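Local coordinates for protein-tyrosine-phosphatase (Shewanella sp., PDB 2Z72) that removes phosphate from protein phosphotyrosine by hydrolysis, as a cold-active enzyme, probably by means of a two-zinc centre of the calcineurin-like phosphoesterase type, at residues H150-L155 / G253-R258; W190-N195 / N231-K236. All blocks are in the same frame, centred on the assembly; numbering follows the deposited sequence. Where two conformers were deposited one is given.

Contact 1 of 2, residues H150-L155 / G253-R258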
loop_
_atom_site.group_PDB
_atom_site.type_symbol
_atom_site.label_atom_id
_atom_site.label_comp_id
_atom_site.label_asym_id
_atom_site.label_seq_id
_atom_site.Cartn_x
_atom_site.Cartn_y
_atom_site.Cartn_z
ATOM N N HIS A 150 3.361 8.092 -2.402
ATOM C CA HIS A 150 4.163 7.690 -3.576
ATOM C C HIS A 150 3.355 7.002 -4.646
ATOM O O HIS A 150 3.684 7.151 -5.838
ATOM C CB HIS A 150 5.354 6.861 -3.140
ATOM C CG HIS A 150 6.387 7.746 -2.467
ATOM N ND1 HIS A 150 7.498 8.200 -3.136
ATOM C CD2 HIS A 150 6.395 8.259 -1.224
ATOM C CE1 HIS A 150 8.156 8.956 -2.302
ATOM N NE2 HIS A 150 7.557 9.032 -1.127
ATOM N N GLU A 151 2.290 6.261 -4.347
ATOM C CA GLU A 151 1.396 5.795 -5.393
ATOM C C GLU A 151 0.826 6.960 -6.182
ATOM O O GLU A 151 0.744 6.930 -7.401
ATOM C CB GLU A 151 0.271 4.913 -4.845
ATOM C CG GLU A 151 0.659 3.520 -4.423
ATOM C CD GLU A 151 1.617 3.481 -3.260
ATOM O OE1 GLU A 151 2.592 2.733 -3.297
ATOM O OE2 GLU A 151 1.324 4.218 -2.280
ATOM N N GLN A 152 0.365 8.002 -5.445
ATOM C CA GLN A 152 -0.211 9.149 -6.103
ATOM C C GLN A 152 0.816 9.889 -6.975
ATOM O O GLN A 152 0.554 10.261 -8.125
ATOM C CB GLN A 152 -0.816 10.131 -5.083
ATOM C CG GLN A 152 -1.974 9.520 -4.300
ATOM C CD GLN A 152 -2.433 10.378 -3.133
ATOM O OE1 GLN A 152 -1.668 11.183 -2.604
ATOM N NE2 GLN A 152 -3.694 10.198 -2.756
ATOM N N MET A 153 2.009 10.048 -6.435
ATOM C CA MET A 153 3.076 10.730 -7.178
ATOM C C MET A 153 3.409 9.981 -8.464
ATOM O O MET A 153 3.398 10.541 -9.551
ATOM C CB MET A 153 4.320 10.880 -6.311
ATOM C CG MET A 153 4.194 12.170 -5.492
ATOM S SD MET A 153 5.718 12.646 -4.677
ATOM C CE MET A 153 5.843 11.460 -3.357
ATOM N N VAL A 154 3.669 8.669 -8.371
ATOM C CA VAL A 154 4.026 7.882 -9.536
ATOM C C VAL A 154 2.931 7.948 -10.560
ATOM O O VAL A 154 3.174 8.197 -11.754
ATOM C CB VAL A 154 4.382 6.440 -9.160
ATOM C CG1 VAL A 154 4.414 5.548 -10.363
ATOM C CG2 VAL A 154 5.744 6.445 -8.413
ATOM N N LEU A 155 1.692 7.669 -10.166
ATOM C CA LEU A 155 0.623 7.588 -11.135
ATOM C C LEU A 155 0.422 8.967 -11.792
ATOM O O LEU A 155 0.062 9.011 -12.978
ATOM C CB LEU A 155 -0.670 7.047 -10.524
ATOM C CG LEU A 155 -0.810 5.531 -10.577
ATOM C CD1 LEU A 155 0.307 4.722 -10.050
ATOM C CD2 LEU A 155 -2.182 5.236 -9.906
ATOM N N GLY A 253 -3.237 16.815 3.831
ATOM C CA GLY A 253 -4.248 15.832 3.559
ATOM C C GLY A 253 -3.861 14.425 3.977
ATOM O O GLY A 253 -2.779 14.178 4.549
ATOM N N PRO A 254 -4.791 13.499 3.768
ATOM C CA PRO A 254 -4.597 12.170 4.324
ATOM C C PRO A 254 -3.339 11.424 3.935
ATOM O O PRO A 254 -2.930 10.553 4.717
ATOM C CB PRO A 254 -5.860 11.438 3.795
ATOM C CG PRO A 254 -6.931 12.502 3.731
ATOM C CD PRO A 254 -6.181 13.760 3.317
ATOM N N THR A 255 -2.767 11.678 2.765
ATOM C CA THR A 255 -1.596 10.926 2.347
ATOM C C THR A 255 -0.264 11.632 2.570
ATOM O O THR A 255 0.767 10.994 2.414
ATOM C CB THR A 255 -1.700 10.520 0.874
ATOM O OG1 THR A 255 -1.838 11.699 0.100
ATOM C CG2 THR A 255 -2.873 9.585 0.651
ATOM N N TRP A 256 -0.283 12.865 3.064
ATOM C CA TRP A 256 0.961 13.582 3.376
ATOM C C TRP A 256 1.047 14.064 4.799
ATOM O O TRP A 256 2.138 14.385 5.268
ATOM C CB TRP A 256 1.129 14.779 2.449
ATOM C CG TRP A 256 1.514 14.487 1.057
ATOM C CD1 TRP A 256 0.686 14.196 -0.005
ATOM C CD2 TRP A 256 2.828 14.439 0.534
ATOM N NE1 TRP A 256 1.393 13.997 -1.142
ATOM C CE2 TRP A 256 2.735 14.135 -0.851
ATOM C CE3 TRP A 256 4.100 14.644 1.043
ATOM C CZ2 TRP A 256 3.845 14.022 -1.682
ATOM C CZ3 TRP A 256 5.192 14.528 0.234
ATOM C CH2 TRP A 256 5.075 14.216 -1.127
ATOM N N TYR A 257 -0.073 14.201 5.520
ATOM C CA TYR A 257 -0.060 14.848 6.814
ATOM C C TYR A 257 0.829 14.141 7.799
ATOM O O TYR A 257 0.720 12.934 7.965
ATOM C CB TYR A 257 -1.484 14.832 7.351
ATOM C CG TYR A 257 -1.692 15.551 8.675
ATOM C CD1 TYR A 257 -1.369 16.913 8.827
ATOM C CD2 TYR A 257 -2.254 14.867 9.750
ATOM C CE1 TYR A 257 -1.601 17.550 10.043
ATOM C CE2 TYR A 257 -2.469 15.536 10.946
ATOM C CZ TYR A 257 -2.131 16.856 11.095
ATOM O OH TYR A 257 -2.385 17.473 12.299
ATOM N N ARG A 258 1.685 14.925 8.458
ATOM C CA ARG A 258 2.583 14.405 9.448
ATOM C C ARG A 258 2.360 14.970 10.848
ATOM O O ARG A 258 3.203 14.842 11.725
ATOM C CB ARG A 258 4.083 14.623 9.108
ATOM C CG ARG A 258 4.437 13.860 7.866
ATOM C CD ARG A 258 5.939 13.819 7.762
ATOM N NE ARG A 258 6.400 13.471 6.469
ATOM C CZ ARG A 258 6.815 12.421 5.879
ATOM N NH1 ARG A 258 7.269 12.199 4.624
ATOM N NH2 ARG A 258 6.818 11.310 6.621
HETATM O O HOH W 1 -0.252 13.321 -3.566
#
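Q152 and M153, on helix 149-156, whose first turn carries N149, H150 and E151 of the G-N-H-E motif of calcineurin-like phosphoesterases, reach T255 and W256 in the loop between helices 243-249 and 267-277. The contact is buried beside the metal centre: the W256 side chain lies about 6 Å from a zinc ion, and H150, on the same helix, has its backbone N bonded to the zinc ligand D114.

Q152 and T255 approach from opposite directions. Beyond CG the glutamine chain runs extended (chi2 170°), which carries the amide across to the threonine. There T255 OG1 donates to Q152 OE1 over 2.8 Å, arriving 28° out of the carbonyl plane. The threonine methyl lies beside the amide nitrogen, with T255 CG2 3.6 Å from Q152 NE2. A water completes the polar link: it donates to Q152 OE1 at 2.7 Å and accepts from W256 NE1 at 3.0 Å, sitting in the indole plane at the ring edge. Q152 OE1 therefore receives two donors, hydroxyl and water, a pairing that is likely to keep OE1, and not NE2, turned toward them.

M153 meets W256 at about a right angle. In the conformer described, one of two deposited, its sulfur makes a Met-aromatic contact, with SD 5.0 Å from the centroid of the W256 six-membered ring and at the ring's edge. M153 CE is 3.6 Å from W256 CH2, approaching obliquely. In this conformer a bend at chi3 (-73°) turns the methyl toward the H150 ring, so that it sits between indole and imidazole. H150 ND1 is hydrogen-bonded to D117, which should limit the turning of that imidazole, and M153 CE stands 3.5 Å above the plane of the H150 ring, over its centre.

Contact 2 of 2, residues W190-N195 / N231-K236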
loop_
_atom_site.group_PDB
_atom_site.type_symbol
_atom_site.label_atom_id
_atom_site.label_comp_id
_atom_site.label_asym_id
_atom_site.label_seq_id
_atom_site.Cartn_x
_atom_site.Cartn_y
_atom_site.Cartn_z
ATOM N N TRP A 190 -5.563 -2.082 -11.267
ATOM C CA TRP A 190 -5.665 -2.584 -9.904
ATOM C C TRP A 190 -5.507 -1.464 -8.907
ATOM O O TRP A 190 -6.347 -1.279 -7.981
ATOM C CB TRP A 190 -4.639 -3.639 -9.720
ATOM C CG TRP A 190 -4.453 -4.283 -8.395
ATOM C CD1 TRP A 190 -5.295 -5.024 -7.633
ATOM C CD2 TRP A 190 -3.202 -4.289 -7.674
ATOM N NE1 TRP A 190 -4.695 -5.476 -6.486
ATOM C CE2 TRP A 190 -3.411 -5.031 -6.504
ATOM C CE3 TRP A 190 -1.970 -3.729 -7.912
ATOM C CZ2 TRP A 190 -2.399 -5.241 -5.556
ATOM C CZ3 TRP A 190 -0.960 -3.940 -6.985
ATOM C CH2 TRP A 190 -1.177 -4.681 -5.833
ATOM N N LEU A 191 -4.478 -0.631 -9.019
ATOM C CA LEU A 191 -4.260 0.463 -8.090
ATOM C C LEU A 191 -5.403 1.452 -8.124
ATOM O O LEU A 191 -5.787 1.982 -7.082
ATOM C CB LEU A 191 -2.948 1.173 -8.395
ATOM C CG LEU A 191 -1.679 0.354 -8.128
ATOM C CD1 LEU A 191 -0.481 1.075 -8.711
ATOM C CD2 LEU A 191 -1.483 0.090 -6.627
ATOM N N ARG A 192 -5.964 1.754 -9.298
ATOM C CA ARG A 192 -7.046 2.716 -9.435
ATOM C C ARG A 192 -8.367 2.239 -8.828
ATOM O O ARG A 192 -9.292 3.015 -8.732
ATOM C CB ARG A 192 -7.195 3.127 -10.891
ATOM C CG ARG A 192 -6.107 4.133 -11.309
ATOM C CD ARG A 192 -6.082 4.302 -12.816
ATOM N NE ARG A 192 -5.089 5.256 -13.249
ATOM C CZ ARG A 192 -3.794 4.997 -13.390
ATOM N NH1 ARG A 192 -2.989 5.968 -13.807
ATOM N NH2 ARG A 192 -3.323 3.814 -13.126
ATOM N N SER A 193 -8.438 0.969 -8.409
ATOM C CA SER A 193 -9.575 0.442 -7.699
ATOM C C SER A 193 -9.489 0.645 -6.177
ATOM O O SER A 193 -10.459 0.414 -5.475
ATOM C CB SER A 193 -9.865 -1.004 -8.013
ATOM O OG SER A 193 -8.923 -1.847 -7.377
ATOM N N LYS A 194 -8.299 1.016 -5.694
ATOM C CA LYS A 194 -8.037 0.992 -4.263
ATOM C C LYS A 194 -8.562 2.211 -3.527
ATOM O O LYS A 194 -8.776 3.279 -4.077
ATOM C CB LYS A 194 -6.526 0.782 -4.042
ATOM C CG LYS A 194 -6.011 -0.538 -4.596
ATOM C CD LYS A 194 -6.763 -1.774 -4.118
ATOM C CE LYS A 194 -6.245 -3.074 -4.649
ATOM N NZ LYS A 194 -7.143 -4.192 -4.221
ATOM N N ASN A 195 -8.804 1.965 -2.232
ATOM C CA ASN A 195 -9.132 3.005 -1.271
ATOM C C ASN A 195 -7.864 3.693 -0.802
ATOM O O ASN A 195 -6.732 3.228 -0.969
ATOM C CB ASN A 195 -9.895 2.416 -0.088
ATOM C CG ASN A 195 -11.272 1.936 -0.485
ATOM O OD1 ASN A 195 -12.018 2.708 -1.095
ATOM N ND2 ASN A 195 -11.624 0.701 -0.200
ATOM N N ASN A 231 -9.449 11.218 -9.554
ATOM C CA ASN A 231 -8.557 12.346 -9.836
ATOM C C ASN A 231 -7.123 12.015 -9.701
ATOM O O ASN A 231 -6.296 12.929 -9.868
ATOM C CB ASN A 231 -8.902 13.560 -8.931
ATOM C CG ASN A 231 -10.295 14.053 -9.280
ATOM O OD1 ASN A 231 -11.323 13.739 -8.581
ATOM N ND2 ASN A 231 -10.362 14.785 -10.372
ATOM N N VAL A 232 -6.725 10.763 -9.458
ATOM C CA VAL A 232 -5.284 10.479 -9.411
ATOM C C VAL A 232 -4.606 10.765 -10.750
ATOM O O VAL A 232 -3.411 11.062 -10.744
ATOM C CB VAL A 232 -5.086 9.054 -8.855
ATOM C CG1 VAL A 232 -5.572 7.982 -9.834
ATOM C CG2 VAL A 232 -3.656 8.766 -8.473
ATOM N N ASP A 233 -5.378 10.817 -11.824
ATOM C CA ASP A 233 -4.920 11.135 -13.179
ATOM C C ASP A 233 -5.203 12.572 -13.582
ATOM O O ASP A 233 -5.056 12.958 -14.763
ATOM C CB ASP A 233 -5.610 10.199 -14.196
ATOM C CG ASP A 233 -5.241 8.761 -14.045
ATOM O OD1 ASP A 233 -4.053 8.462 -14.287
ATOM O OD2 ASP A 233 -6.074 7.911 -13.719
ATOM N N ALA A 234 -5.626 13.409 -12.645
ATOM C CA ALA A 234 -5.801 14.822 -12.984
ATOM C C ALA A 234 -4.423 15.472 -13.086
ATOM O O ALA A 234 -3.395 15.064 -12.535
ATOM C CB ALA A 234 -6.704 15.561 -11.996
ATOM N N SER A 235 -4.384 16.590 -13.856
ATOM C CA SER A 235 -3.170 17.401 -13.826
ATOM C C SER A 235 -2.926 18.039 -12.471
ATOM O O SER A 235 -3.843 18.299 -11.739
ATOM C CB SER A 235 -3.221 18.528 -14.876
ATOM O OG SER A 235 -4.227 19.474 -14.523
ATOM N N LYS A 236 -1.631 18.301 -12.231
ATOM C CA LYS A 236 -1.273 19.079 -11.030
ATOM C C LYS A 236 -2.030 20.403 -11.008
ATOM O O LYS A 236 -2.455 20.729 -9.898
ATOM C CB LYS A 236 0.229 19.372 -10.950
ATOM C CG LYS A 236 0.692 19.911 -9.593
ATOM C CD LYS A 236 2.148 20.362 -9.647
ATOM C CE LYS A 236 2.698 20.787 -8.320
ATOM N NZ LYS A 236 3.307 19.675 -7.521
#
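R192 of helix 186-192 grips D233 in a side-on, bidentate salt bridge, the carboxylate being offered by a type I beta turn, N231 to A234, that joins helices 221-231 and 236-241 of the calcineurin-like phosphoesterase fold. In the conformer described, R192 NE binds D233 OD2 at 2.9 Å and R192 NH1 binds D233 OD1 at 2.8 Å. Each oxygen uses its syn lone pair, and the two planar groups lie 8° apart. With the NH1 bond almost straight at 177°, the geometry is close to that of an ideal paired bridge.

The packed side is that of V232, which is buried; L155 of helix 149-156 packs on both V232 and R192. R192 runs extended from CG to NE (chi3 179°), crossing V232 at about a right angle, so that R192 CG touches V232 CG1 at 4.2 Å, a modest contact. R192 NH2 bonds to the carbonyl oxygens of Y181 and G188 instead of D233, so all three guanidinium nitrogens have partners.

The solvent side is looser. D233 is exposed, was deposited in two conformers and touches a crystal neighbour, so the bridge may be only one of its states. With R192 cut back to an alanine, the D233 carboxylate would probably be left without its charged mate, the carbonyls of Y181 and G188 would lose this donor, and V232 would be partly uncovered. The turn is also closed by its own backbone bond, from A234 N to N231 O over 2.9 Å.

How the contacts relate
Both contacts lean on helix 149-156, but from different depths. Contact 1 is buried near the zinc ions and joins the helix to a loop 98 residues on in the chain through a hydroxyl, an amide, a water and a sulfur-aromatic pair. Contact 2 reaches the surface, its V232 side chain about 14 Å from a zinc, and rests on full charges. Along the chain it is nested inside the loop that contact 1 closes. Their centres are 11 Å apart, and L155 joins them by packing: L155 CB lies 4.0 Å from V232 CG2 and L155 CD2 lies 3.7 Å from R192 NH2. Helix 221-231 is also shared, as Q152 touches its Y228 and the turn of contact 2 begins at its last residue.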